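Local coordinates for HMG box-containing protein 1 (Homo sapiens, PDB 3QVE) that represses transcription by binding promoter DNA of its target genes, acts in the cell cycle and the Wnt pathway, and is represented here by its AXH domain, at residues Phe70-Leu75 against Glu92-His97; Tyr100-Gly105 against Pro134-Ala139; Cys19-Ser24 against Asp86-Val91. One frame throughout, in Å; residues are numbered along the deposited sequence.

Overall arrangement
Contacts 1 and 3 belong to one antiparallel sheet of the AXH domain and share strand 89-94, which lies between strands 72-80 and 17-20; contact 1 samples its end against the first and contact 3 its start against the second, their centres about 19 Å apart. Both are partly buried and rest on backbone hydrogen bonds, contact 1 adding leucine and cysteine packing, contact 3 two CH-pi contacts and a histidine-threonine bond. Contact 2, about 23 Å from contact 1 between centres and on the opposite side of the chain's centre, is a surface contact. No backbone hydrogen bond crosses it; a tyrosine ring and a perhaps part-time salt bridge join strand 98-101 to the construct's C-terminal tail.

Contact 1 of 3, residues Phe70-Leu75 against Glu92-His97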
ATOM      1  N   PHE A  70      12.427 -14.136  -5.178  1.00 31.17           N
ATOM      2  CA  PHE A  70      12.047 -15.469  -5.568  1.00 35.25           C
ATOM      3  C   PHE A  70      11.541 -15.514  -7.011  1.00 36.29           C
ATOM      4  O   PHE A  70      10.470 -16.040  -7.308  1.00 35.34           O
ATOM      5  CB  PHE A  70      11.035 -16.014  -4.549  1.00 32.95           C
ATOM      6  CG  PHE A  70      11.643 -16.246  -3.198  1.00 35.84           C
ATOM      7  CD1 PHE A  70      12.501 -17.325  -2.994  1.00 37.65           C
ATOM      8  CD2 PHE A  70      11.367 -15.381  -2.136  1.00 36.44           C
ATOM      9  CE1 PHE A  70      13.084 -17.559  -1.749  1.00 35.98           C
ATOM     10  CE2 PHE A  70      11.959 -15.613  -0.870  1.00 35.43           C
ATOM     11  CZ  PHE A  70      12.788 -16.679  -0.685  1.00 36.32           C
ATOM     12  N   GLY A  71      12.336 -14.933  -7.902  1.00 37.62           N
ATOM     13  CA  GLY A  71      12.017 -14.959  -9.325  1.00 41.03           C
ATOM     14  C   GLY A  71      10.983 -13.953  -9.806  1.00 43.99           C
ATOM     15  O   GLY A  71      10.747 -13.841 -11.011  1.00 46.61           O
ATOM     16  N   GLU A  72      10.378 -13.200  -8.883  1.00 39.04           N
ATOM     17  CA  GLU A  72       9.351 -12.246  -9.213  1.00 34.67           C
ATOM     18  C   GLU A  72       9.798 -10.820  -9.020  1.00 32.62           C
ATOM     19  O   GLU A  72      10.347 -10.460  -7.982  1.00 29.66           O
ATOM     20  CB  GLU A  72       8.144 -12.445  -8.307  1.00 36.14           C
ATOM     21  CG  GLU A  72       7.379 -13.702  -8.594  1.00 54.01           C
ATOM     22  CD  GLU A  72       5.970 -13.622  -8.034  1.00 69.53           C
ATOM     23  OE1 GLU A  72       5.510 -12.512  -7.614  1.00 73.23           O
ATOM     24  OE2 GLU A  72       5.329 -14.694  -8.024  1.00 81.70           O
ATOM     25  N   SER A  73       9.493  -9.988 -10.012  1.00 33.93           N
ATOM     26  CA  SER A  73       9.732  -8.549  -9.919  1.00 33.35           C
ATOM     27  C   SER A  73       8.739  -7.939  -8.947  1.00 30.73           C
ATOM     28  O   SER A  73       7.557  -8.170  -9.090  1.00 30.44           O
ATOM     29  CB  SER A  73       9.512  -7.892 -11.299  1.00 36.72           C
ATOM     30  OG  SER A  73      10.598  -8.228 -12.108  1.00 43.83           O
ATOM     31  N   VAL A  74       9.232  -7.150  -7.983  1.00 26.65           N
ATOM     32  CA  VAL A  74       8.404  -6.515  -6.982  1.00 23.78           C
ATOM     33  C   VAL A  74       8.800  -5.049  -6.763  1.00 25.28           C
ATOM     34  O   VAL A  74       9.867  -4.643  -7.167  1.00 24.74           O
ATOM     35  CB  VAL A  74       8.480  -7.280  -5.645  1.00 26.87           C
ATOM     36  CG1 VAL A  74       7.795  -8.638  -5.764  1.00 24.39           C
ATOM     37  CG2 VAL A  74       9.915  -7.378  -5.106  1.00 26.33           C
ATOM     38  N   LEU A  75       7.927  -4.289  -6.126  1.00 22.65           N
ATOM     39  CA  LEU A  75       8.180  -2.915  -5.710  1.00 24.40           C
ATOM     40  C   LEU A  75       8.441  -2.985  -4.210  1.00 25.80           C
ATOM     41  O   LEU A  75       7.912  -3.867  -3.503  1.00 22.73           O
ATOM     42  CB  LEU A  75       6.960  -2.009  -5.966  1.00 28.00           C
ATOM     43  CG  LEU A  75       6.499  -1.757  -7.413  1.00 29.48           C
ATOM     44  CD1 LEU A  75       5.068  -1.182  -7.451  1.00 28.49           C
ATOM     45  CD2 LEU A  75       7.487  -0.865  -8.089  1.00 34.00           C
ATOM     46  N   GLU A  92       6.436  -4.495   0.427  1.00 19.96           N
ATOM     47  CA  GLU A  92       6.740  -5.097  -0.859  1.00 20.85           C
ATOM     48  C   GLU A  92       5.415  -5.391  -1.533  1.00 23.74           C
ATOM     49  O   GLU A  92       4.538  -5.976  -0.912  1.00 26.95           O
ATOM     50  CB  GLU A  92       7.496  -6.389  -0.663  1.00 24.31           C
ATOM     51  CG  GLU A  92       7.983  -7.048  -1.921  1.00 26.34           C
ATOM     52  CD  GLU A  92       8.211  -8.529  -1.728  1.00 33.78           C
ATOM     53  OE1 GLU A  92       9.387  -8.885  -1.478  1.00 31.51           O
ATOM     54  OE2 GLU A  92       7.232  -9.327  -1.820  1.00 30.73           O
ATOM     55  N   CYS A  93       5.229  -4.964  -2.776  1.00 22.49           N
ATOM     56  CA  CYS A  93       3.959  -5.237  -3.448  1.00 22.64           C
ATOM     57  C   CYS A  93       4.204  -5.570  -4.910  1.00 25.76           C
ATOM     58  O   CYS A  93       5.284  -5.362  -5.433  1.00 24.98           O
ATOM     59  CB  CYS A  93       3.036  -4.051  -3.273  1.00 26.59           C
ATOM     60  SG  CYS A  93       3.544  -2.661  -4.157  1.00 32.98           S
ATOM     61  N   LYS A  94       3.199  -6.117  -5.575  1.00 26.62           N
ATOM     62  CA  LYS A  94       3.318  -6.432  -6.995  1.00 26.54           C
ATOM     63  C   LYS A  94       3.373  -5.149  -7.845  1.00 22.51           C
ATOM     64  O   LYS A  94       2.874  -4.113  -7.427  1.00 22.99           O
ATOM     65  CB  LYS A  94       2.162  -7.323  -7.448  1.00 32.15           C
ATOM     66  CG  LYS A  94       1.981  -8.604  -6.664  1.00 37.49           C
ATOM     67  CD  LYS A  94       3.249  -9.457  -6.618  1.00 59.12           C
ATOM     68  CE  LYS A  94       3.088 -10.726  -5.754  1.00 60.68           C
ATOM     69  NZ  LYS A  94       3.993 -10.718  -4.603  1.00 40.75           N
ATOM     70  N   LEU A  95       3.973  -5.239  -9.030  1.00 23.97           N
ATOM     71  CA  LEU A  95       4.150  -4.073  -9.909  1.00 26.71           C
ATOM     72  C   LEU A  95       2.831  -3.466 -10.326  1.00 27.66           C
ATOM     73  O   LEU A  95       2.773  -2.280 -10.575  1.00 28.50           O
ATOM     74  CB  LEU A  95       4.926  -4.444 -11.166  1.00 25.62           C
ATOM     75  CG  LEU A  95       6.323  -5.041 -11.109  1.00 37.46           C
ATOM     76  CD1 LEU A  95       7.018  -5.087 -12.525  1.00 31.02           C
ATOM     77  CD2 LEU A  95       7.188  -4.292 -10.150  1.00 28.56           C
ATOM     78  N   ASP A  96       1.780  -4.283 -10.370  1.00 23.37           N
ATOM     79  CA  ASP A  96       0.462  -3.854 -10.806  1.00 26.41           C
ATOM     80  C   ASP A  96      -0.447  -3.370  -9.645  1.00 24.63           C
ATOM     81  O   ASP A  96      -1.631  -3.103  -9.869  1.00 26.32           O
ATOM     82  CB  ASP A  96      -0.238  -5.034 -11.505  1.00 26.84           C
ATOM     83  CG  ASP A  96      -0.318  -6.237 -10.614  1.00 36.70           C
ATOM     84  OD1 ASP A  96      -0.727  -6.082  -9.449  1.00 43.11           O
ATOM     85  OD2 ASP A  96       0.063  -7.319 -11.066  1.00 57.89           O
ATOM     86  N   HIS A  97       0.094  -3.233  -8.438  1.00 23.06           N
ATOM     87  CA  HIS A  97      -0.689  -2.767  -7.271  1.00 22.78           C
ATOM     88  C   HIS A  97      -1.240  -1.348  -7.549  1.00 23.96           C
ATOM     89  O   HIS A  97      -0.486  -0.429  -7.848  1.00 22.89           O
ATOM     90  CB  HIS A  97       0.168  -2.757  -5.990  1.00 25.61           C
ATOM     91  CG  HIS A  97      -0.624  -2.811  -4.728  1.00 22.48           C
ATOM     92  ND1 HIS A  97      -1.460  -1.793  -4.332  1.00 21.28           N
ATOM     93  CD2 HIS A  97      -0.740  -3.784  -3.790  1.00 22.77           C
ATOM     94  CE1 HIS A  97      -2.057  -2.129  -3.196  1.00 25.34           C
ATOM     95  NE2 HIS A  97      -1.628  -3.327  -2.840  1.00 21.66           N
TER
HETATM   96  O   HOH W   1       4.879  -8.083  -9.716  1.00 37.35           O
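The antiparallel beta hairpin of strands 72-80 and 89-94 in the AXH domain brings L75 against C93, its last regular pair before the two chains splay apart. L75 N gives an almost straight bond to C93 O (2.9 Å, 177° at the hydrogen), and C93 N returns one to L75 O at 3.0 Å. The second is more bent, and the CA of E92 adds a C-H contact to the same oxygen. The short strand axes run 119° apart, far from a flat antiparallel pair. Beyond the pair, a water bridges the diverging chains, donating to S73 O and accepting from L95 N.

L75 and C93 put their side chains on one face of the sheet, where L75 CD1 lies 3.9 Å from C93 SG. L95, in the type I turn K94-H97, bends its end back so that its CD2 branch meets L75 CG at 3.8 Å, while its CD1 reaches the CB of S73. The forked end of L95 suits this double contact; L113 of helix 111-118 and Y110 also touch it. Buried V74 packs on E92, its CG2 3.7 Å from E92 CG. With its CG anti to the backbone N (chi1 -175°), E92 sends its chain across the valine. K94 starts out away from the opposite strand but bends at chi2 and chi4, which returns its NZ to 3.8 Å from E72 OE1, a long salt bridge.

Contact 2 of 3, residues Tyr100-Gly105 against Pro134-Ala139; sequences YVKNKG and PGHPDA. With EDO (1,2-ethanediol), chain O.
Y100 and A139 face each other with their CA atoms 6.9 Å apart, and K102 and D138 are similarly spaced, too far for backbone pairing. V101 O accepts from both K104 N and G105 N, a classic beta bulge, and the backbone angles of G105 would press any side chain against the preceding carbonyl. Opposite, H136-A139 form a type I turn, in which D138 N also bonds to the ring atom H136 ND1 at 3.0 Å and so ties down the imidazole.

Y100 swings its ring opposite its own N (chi1 -166°), which brings it to the tail. D138 O approaches the ring edge, 3.6 Å from CE2, and Y100 CD2 lies 4.1 Å from the CB of A139. OXT of A139, where this construct ends, lies over one face near the rim, and G105 CA is on the opposite face. This surface contact of the AXH domain lays the construct's C-terminal tail beside strand 98-101, with W106 edge-to-face against the same tyrosine. A water links Y100 OH to D138 O, 2.9 Å from each. Replacing Y100 by an alanine would probably leave A139 without its aromatic neighbour and this water without its phenolic partner.

K102 is long enough to reach D138: in one of its two conformers NZ forms a salt bridge with OD2 at 3.0 Å, from above the carboxylate plane (62° out of it), so the bridge may be only part-time. A 1,2-ethanediol, probably from the crystallisation liquor, accepts a bond from N103 N through O1.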
ATOM      1  N   TYR A 100      -5.188   4.527  -4.591  1.00 23.87           N
ATOM      2  CA  TYR A 100      -6.184   5.555  -4.768  1.00 26.55           C
ATOM      3  C   TYR A 100      -5.629   6.798  -4.123  1.00 24.96           C
ATOM      4  O   TYR A 100      -5.584   6.889  -2.893  1.00 26.84           O
ATOM      5  CB  TYR A 100      -7.547   5.146  -4.222  1.00 24.44           C
ATOM      6  CG  TYR A 100      -8.625   6.102  -4.746  1.00 28.16           C
ATOM      7  CD1 TYR A 100      -9.239   5.902  -5.977  1.00 33.20           C
ATOM      8  CD2 TYR A 100      -8.956   7.241  -4.033  1.00 40.33           C
ATOM      9  CE1 TYR A 100     -10.208   6.818  -6.484  1.00 33.92           C
ATOM     10  CE2 TYR A 100      -9.903   8.146  -4.511  1.00 45.27           C
ATOM     11  CZ  TYR A 100     -10.523   7.932  -5.726  1.00 41.03           C
ATOM     12  OH  TYR A 100     -11.455   8.837  -6.150  1.00 42.34           O
ATOM     13  N   VAL A 101      -5.163   7.732  -4.956  1.00 24.45           N
ATOM     14  CA  VAL A 101      -4.397   8.872  -4.487  1.00 24.98           C
ATOM     15  C   VAL A 101      -5.324  10.042  -4.249  1.00 27.58           C
ATOM     16  O   VAL A 101      -6.105  10.373  -5.119  1.00 25.36           O
ATOM     17  CB  VAL A 101      -3.299   9.230  -5.472  1.00 26.08           C
ATOM     18  CG1 VAL A 101      -2.584  10.503  -5.028  1.00 21.65           C
ATOM     19  CG2 VAL A 101      -2.347   8.009  -5.609  1.00 20.44           C
ATOM     20  N   LYS A 102      -5.235  10.638  -3.061  1.00 26.46           N
ATOM     21  CA  LYS A 102      -6.021  11.827  -2.698  0.50 26.36           C
ATOM     22  C   LYS A 102      -5.817  12.933  -3.722  1.00 29.17           C
ATOM     23  O   LYS A 102      -4.688  13.231  -4.079  1.00 26.60           O
ATOM     24  CB  LYS A 102      -5.598  12.341  -1.326  0.50 29.18           C
ATOM     25  CG  LYS A 102      -6.590  13.252  -0.615  0.50 32.82           C
ATOM     26  CD  LYS A 102      -6.017  13.708   0.720  0.50 36.09           C
ATOM     27  CE  LYS A 102      -7.111  14.164   1.681  0.50 40.14           C
ATOM     28  NZ  LYS A 102      -7.971  15.205   1.073  0.50 27.96           N
ATOM     29  N   ASN A 103      -6.920  13.530  -4.190  1.00 30.47           N
ATOM     30  CA  ASN A 103      -6.897  14.591  -5.230  1.00 33.47           C
ATOM     31  C   ASN A 103      -6.383  14.161  -6.598  1.00 35.60           C
ATOM     32  O   ASN A 103      -6.072  15.000  -7.424  1.00 36.05           O
ATOM     33  CB  ASN A 103      -6.138  15.854  -4.770  1.00 31.82           C
ATOM     34  CG  ASN A 103      -6.593  16.316  -3.419  1.00 38.64           C
ATOM     35  OD1 ASN A 103      -5.771  16.645  -2.566  1.00 41.54           O
ATOM     36  ND2 ASN A 103      -7.904  16.287  -3.187  1.00 26.68           N
ATOM     37  N   LYS A 104      -6.310  12.864  -6.855  1.00 33.05           N
ATOM     38  CA  LYS A 104      -5.832  12.378  -8.152  1.00 33.86           C
ATOM     39  C   LYS A 104      -6.568  11.108  -8.617  1.00 30.27           C
ATOM     40  O   LYS A 104      -6.873  10.977  -9.759  1.00 34.06           O
ATOM     41  CB  LYS A 104      -4.325  12.161  -8.094  1.00 34.07           C
ATOM     42  CG  LYS A 104      -3.766  11.512  -9.361  1.00 46.36           C
ATOM     43  CD  LYS A 104      -2.274  11.820  -9.586  1.00 56.63           C
ATOM     44  CE  LYS A 104      -1.348  10.826  -8.911  1.00 39.56           C
ATOM     45  NZ  LYS A 104       0.110  10.923  -9.362  1.00 40.69           N
ATOM     46  N   GLY A 105      -6.894  10.178  -7.731  1.00 29.95           N
ATOM     47  CA  GLY A 105      -7.634   8.995  -8.145  1.00 30.03           C
ATOM     48  C   GLY A 105      -6.700   7.823  -8.380  1.00 30.45           C
ATOM     49  O   GLY A 105      -5.573   7.790  -7.870  1.00 25.99           O
ATOM     50  N   PRO A 134      -9.529   2.122   1.782  1.00 29.57           N
ATOM     51  CA  PRO A 134     -10.941   2.052   1.435  1.00 34.21           C
ATOM     52  C   PRO A 134     -11.780   2.632   2.562  1.00 35.47           C
ATOM     53  O   PRO A 134     -11.391   2.526   3.717  1.00 37.29           O
ATOM     54  CB  PRO A 134     -11.210   0.549   1.273  1.00 38.04           C
ATOM     55  CG  PRO A 134      -9.970  -0.180   1.681  1.00 37.89           C
ATOM     56  CD  PRO A 134      -8.854   0.814   1.716  1.00 32.80           C
ATOM     57  N   GLY A 135     -12.883   3.300   2.227  1.00 36.63           N
ATOM     58  CA  GLY A 135     -13.711   3.949   3.269  1.00 44.10           C
ATOM     59  C   GLY A 135     -13.152   5.246   3.882  1.00 47.76           C
ATOM     60  O   GLY A 135     -13.689   5.756   4.864  1.00 45.13           O
ATOM     61  N   HIS A 136     -12.052   5.773   3.344  1.00 37.63           N
ATOM     62  CA  HIS A 136     -11.618   7.096   3.721  1.00 34.32           C
ATOM     63  C   HIS A 136     -12.681   8.054   3.131  1.00 34.30           C
ATOM     64  O   HIS A 136     -13.185   7.814   2.047  1.00 35.47           O
ATOM     65  CB  HIS A 136     -10.261   7.397   3.105  1.00 31.06           C
ATOM     66  CG  HIS A 136      -9.667   8.684   3.545  1.00 27.34           C
ATOM     67  ND1 HIS A 136      -9.948   9.887   2.927  1.00 28.03           N
ATOM     68  CD2 HIS A 136      -8.805   8.966   4.548  1.00 28.49           C
ATOM     69  CE1 HIS A 136      -9.301  10.855   3.557  1.00 31.80           C
ATOM     70  NE2 HIS A 136      -8.574  10.321   4.523  1.00 31.24           N
ATOM     71  N   PRO A 137     -12.986   9.161   3.795  1.00 34.13           N
ATOM     72  CA  PRO A 137     -14.012  10.037   3.191  1.00 40.90           C
ATOM     73  C   PRO A 137     -13.699  10.553   1.772  1.00 40.83           C
ATOM     74  O   PRO A 137     -14.606  10.819   1.022  1.00 42.17           O
ATOM     75  CB  PRO A 137     -14.099  11.220   4.166  1.00 41.64           C
ATOM     76  CG  PRO A 137     -13.349  10.844   5.373  1.00 44.26           C
ATOM     77  CD  PRO A 137     -12.465   9.675   5.069  1.00 39.38           C
ATOM     78  N   ASP A 138     -12.429  10.633   1.379  1.00 34.19           N
ATOM     79  CA  ASP A 138     -12.079  11.134   0.071  1.00 33.18           C
ATOM     80  C   ASP A 138     -11.766  10.018  -0.903  1.00 37.94           C
ATOM     81  O   ASP A 138     -11.156  10.294  -1.959  1.00 37.16           O
ATOM     82  CB  ASP A 138     -10.858  12.049   0.203  1.00 32.49           C
ATOM     83  CG  ASP A 138     -11.103  13.197   1.175  1.00 35.94           C
ATOM     84  OD1 ASP A 138     -12.165  13.790   1.057  1.00 34.23           O
ATOM     85  OD2 ASP A 138     -10.254  13.511   2.022  1.00 34.86           O
ATOM     86  N   ALA A 139     -12.121   8.774  -0.550  1.00 41.65           N
ATOM     87  CA  ALA A 139     -11.803   7.594  -1.391  1.00 48.35           C
ATOM     88  C   ALA A 139     -13.057   6.943  -1.961  1.00 57.77           C
ATOM     89  O   ALA A 139     -14.149   7.475  -1.723  1.00 62.06           O
ATOM     90  CB  ALA A 139     -11.015   6.549  -0.601  1.00 46.48           C
ATOM     91  OXT ALA A 139     -12.986   5.882  -2.633  1.00 58.64           O
TER
HETATM   92  C1  EDO O  40      -9.939  11.616  -4.569  1.00 55.61           C
HETATM   93  O1  EDO O  40      -9.512  12.512  -3.528  1.00 31.95           O
HETATM   94  C2  EDO O  40     -10.691  12.315  -5.693  1.00 58.18           C
HETATM   95  O2  EDO O  40      -9.925  12.239  -6.895  1.00 70.24           O
HETATM   96  O   HOH W   2     -12.932  10.480  -4.217  1.00 53.83           O

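Contact 3 of 3, residues Cys19-Ser24 against Asp86-Val91. With EDO (1,2-ethanediol), chain H; EDO (1,2-ethanediol), chain K.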
ATOM      1  N   CYS A  19       6.416  -4.133   6.563  1.00 25.19           N
ATOM      2  CA  CYS A  19       7.499  -3.985   7.538  1.00 22.46           C
ATOM      3  C   CYS A  19       7.364  -2.647   8.235  1.00 23.65           C
ATOM      4  O   CYS A  19       7.751  -1.624   7.718  1.00 24.59           O
ATOM      5  CB  CYS A  19       8.846  -4.131   6.849  1.00 28.03           C
ATOM      6  SG  CYS A  19      10.211  -4.159   8.083  1.00 32.94           S
ATOM      7  N   PHE A  20       6.755  -2.670   9.422  1.00 23.06           N
ATOM      8  CA  PHE A  20       6.550  -1.489  10.217  1.00 24.50           C
ATOM      9  C   PHE A  20       7.876  -1.065  10.845  1.00 27.65           C
ATOM     10  O   PHE A  20       8.620  -1.893  11.358  1.00 31.38           O
ATOM     11  CB  PHE A  20       5.519  -1.773  11.310  1.00 26.64           C
ATOM     12  CG  PHE A  20       4.138  -1.889  10.801  1.00 27.98           C
ATOM     13  CD1 PHE A  20       3.355  -0.746  10.666  1.00 30.66           C
ATOM     14  CD2 PHE A  20       3.616  -3.104  10.402  1.00 27.85           C
ATOM     15  CE1 PHE A  20       2.085  -0.826  10.172  1.00 28.28           C
ATOM     16  CE2 PHE A  20       2.343  -3.183   9.901  1.00 27.89           C
ATOM     17  CZ  PHE A  20       1.564  -2.045   9.801  1.00 30.33           C
ATOM     18  N   HIS A  21       8.207   0.209  10.763  1.00 26.11           N
ATOM     19  CA  HIS A  21       9.474   0.661  11.322  1.00 28.90           C
ATOM     20  C   HIS A  21       9.402   0.800  12.850  1.00 31.46           C
ATOM     21  O   HIS A  21      10.421   0.743  13.516  1.00 29.47           O
ATOM     22  CB  HIS A  21       9.893   2.009  10.703  1.00 28.00           C
ATOM     23  CG  HIS A  21      10.260   1.942   9.251  1.00 29.86           C
ATOM     24  ND1 HIS A  21      11.171   2.808   8.681  1.00 26.55           N
ATOM     25  CD2 HIS A  21       9.822   1.139   8.246  1.00 27.47           C
ATOM     26  CE1 HIS A  21      11.297   2.525   7.394  1.00 28.51           C
ATOM     27  NE2 HIS A  21      10.492   1.515   7.105  1.00 28.64           N
ATOM     28  N   LYS A  22       8.208   1.010  13.409  1.00 29.83           N
ATOM     29  CA  LYS A  22       8.057   1.128  14.856  1.00 33.91           C
ATOM     30  C   LYS A  22       7.109   0.070  15.356  1.00 36.93           C
ATOM     31  O   LYS A  22       6.397  -0.563  14.583  1.00 33.13           O
ATOM     32  CB  LYS A  22       7.525   2.503  15.270  1.00 34.85           C
ATOM     33  CG  LYS A  22       8.461   3.671  14.894  1.00 36.03           C
ATOM     34  CD  LYS A  22       9.358   4.150  15.989  1.00 56.11           C
ATOM     35  CE  LYS A  22      10.253   5.310  15.508  1.00 67.25           C
ATOM     36  NZ  LYS A  22       9.452   6.567  15.315  1.00 64.62           N
ATOM     37  N   GLY A  23       7.129  -0.145  16.663  1.00 42.08           N
ATOM     38  CA  GLY A  23       6.199  -1.091  17.290  1.00 45.26           C
ATOM     39  C   GLY A  23       6.826  -2.415  17.668  1.00 48.13           C
ATOM     40  O   GLY A  23       8.027  -2.602  17.544  1.00 47.67           O
ATOM     41  N   SER A  24       5.988  -3.341  18.115  1.00 53.16           N
ATOM     42  CA  SER A  24       6.482  -4.589  18.682  1.00 59.62           C
ATOM     43  C   SER A  24       6.983  -5.566  17.615  1.00 57.04           C
ATOM     44  O   SER A  24       7.781  -6.439  17.933  1.00 59.43           O
ATOM     45  CB  SER A  24       5.425  -5.245  19.606  1.00 63.24           C
ATOM     46  OG  SER A  24       4.139  -5.290  19.001  1.00 70.15           O
ATOM     47  N   ASP A  86       3.681   6.746  15.256  1.00 31.69           N
ATOM     48  CA  ASP A  86       3.236   5.548  14.530  1.00 31.18           C
ATOM     49  C   ASP A  86       4.351   4.910  13.683  1.00 30.13           C
ATOM     50  O   ASP A  86       4.371   3.675  13.488  1.00 31.73           O
ATOM     51  CB  ASP A  86       2.031   5.888  13.638  1.00 32.14           C
ATOM     52  CG  ASP A  86       0.770   6.088  14.451  1.00 36.18           C
ATOM     53  OD1 ASP A  86       0.845   5.885  15.654  1.00 41.81           O
ATOM     54  OD2 ASP A  86      -0.276   6.440  13.912  1.00 40.09           O
ATOM     55  N   GLY A  87       5.266   5.747  13.201  1.00 28.94           N
ATOM     56  CA  GLY A  87       6.411   5.296  12.427  1.00 28.08           C
ATOM     57  C   GLY A  87       6.085   5.046  10.962  1.00 29.64           C
ATOM     58  O   GLY A  87       4.900   4.914  10.565  1.00 27.50           O
ATOM     59  N   LEU A  88       7.148   4.974  10.162  1.00 25.70           N
ATOM     60  CA  LEU A  88       7.037   4.659   8.739  1.00 24.67           C
ATOM     61  C   LEU A  88       6.658   3.208   8.515  1.00 24.50           C
ATOM     62  O   LEU A  88       6.760   2.347   9.421  1.00 26.00           O
ATOM     63  CB  LEU A  88       8.348   4.986   8.040  1.00 24.03           C
ATOM     64  CG  LEU A  88       8.856   6.436   8.224  1.00 30.03           C
ATOM     65  CD1 LEU A  88      10.149   6.653   7.420  1.00 24.91           C
ATOM     66  CD2 LEU A  88       7.780   7.475   7.854  1.00 25.07           C
ATOM     67  N   LEU A  89       6.213   2.930   7.299  1.00 26.05           N
ATOM     68  CA  LEU A  89       5.904   1.556   6.857  1.00 25.12           C
ATOM     69  C   LEU A  89       6.579   1.321   5.545  1.00 24.35           C
ATOM     70  O   LEU A  89       6.400   2.135   4.634  1.00 23.93           O
ATOM     71  CB  LEU A  89       4.400   1.399   6.634  1.00 22.70           C
ATOM     72  CG  LEU A  89       3.858   0.112   5.974  1.00 25.65           C
ATOM     73  CD1 LEU A  89       4.149  -1.095   6.811  1.00 21.18           C
ATOM     74  CD2 LEU A  89       2.362   0.239   5.713  1.00 22.42           C
ATOM     75  N   THR A  90       7.306   0.209   5.422  1.00 24.85           N
ATOM     76  CA  THR A  90       7.838  -0.221   4.127  1.00 21.71           C
ATOM     77  C   THR A  90       7.051  -1.458   3.712  1.00 24.87           C
ATOM     78  O   THR A  90       6.733  -2.305   4.546  1.00 21.15           O
ATOM     79  CB  THR A  90       9.354  -0.505   4.191  1.00 23.66           C
ATOM     80  OG1 THR A  90       9.998   0.709   4.608  1.00 24.63           O
ATOM     81  CG2 THR A  90       9.922  -0.913   2.797  1.00 20.91           C
ATOM     82  N   VAL A  91       6.699  -1.541   2.432  1.00 23.08           N
ATOM     83  CA  VAL A  91       5.966  -2.676   1.918  1.00 21.77           C
ATOM     84  C   VAL A  91       6.669  -3.215   0.697  1.00 23.32           C
ATOM     85  O   VAL A  91       7.415  -2.493   0.023  1.00 23.21           O
ATOM     86  CB  VAL A  91       4.474  -2.332   1.530  1.00 27.01           C
ATOM     87  CG1 VAL A  91       3.763  -1.598   2.658  1.00 20.88           C
ATOM     88  CG2 VAL A  91       4.399  -1.549   0.267  1.00 22.35           C
TER
HETATM   89  C1  EDO H  12       3.501   1.146  15.671  1.00 71.00           C
HETATM   90  O1  EDO H  12       2.549   1.938  14.937  1.00 57.86           O
HETATM   91  C2  EDO H  12       4.130   1.932  16.833  1.00 63.79           C
HETATM   92  O2  EDO H  12       3.233   2.073  17.941  1.00 69.78           O
HETATM   93  C1  EDO K  20      10.343   2.373  19.249  1.00 68.47           C
HETATM   94  O1  EDO K  20      11.055   1.360  18.514  1.00 57.11           O
HETATM   95  C2  EDO K  20       8.932   1.852  19.339  1.00 56.15           C
HETATM   96  O2  EDO K  20       9.052   0.590  18.701  1.00 61.73           O
HETATM   97  O   HOH W   3       5.811   1.823  12.004  1.00 26.14           O
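H21 touches the opposite segment in two ways. Its NE2 shares a hydrogen bond with T90 OG1 (2.7 Å), the hydroxyl lying near the ring plane, while L88 CB sits over one ring face, 3.8 Å from the centroid in a CH-pi contact. The flat imidazole suits both tasks, a polar edge for the threonine and a broad face for the leucine. On the sheet face of F20 and L89, the CD1 methyl of L89 stands almost above the centre of the phenyl ring, 5° off its normal. The L89 side chain leaves on the far side from its nitrogen (chi1 171°), and chi2 of 63° then carries CD1 over the ring.

The backbone fixes these positions. C19 and T90 form a hydrogen-bonded pair, C19 N to T90 O at 2.7 Å and T90 N to C19 O at 3.0 Å, and H21 N continues the series to L88 O. Further along, a water accepts from K22 N and donates to D86 O and L88 O. G87 passes close to the lysine, its CA 3.6 Å from K22 CG, where a side chain would clash.

Farther out, T78 OG1 bonds to the hydroxyl of T90, and H51, Y54 and F34 gather round F20. The whole is an antiparallel pairing of strands 17-20 and 89-94 in the six-stranded AXH-domain sheet, with an aromatic cluster on the F20 face.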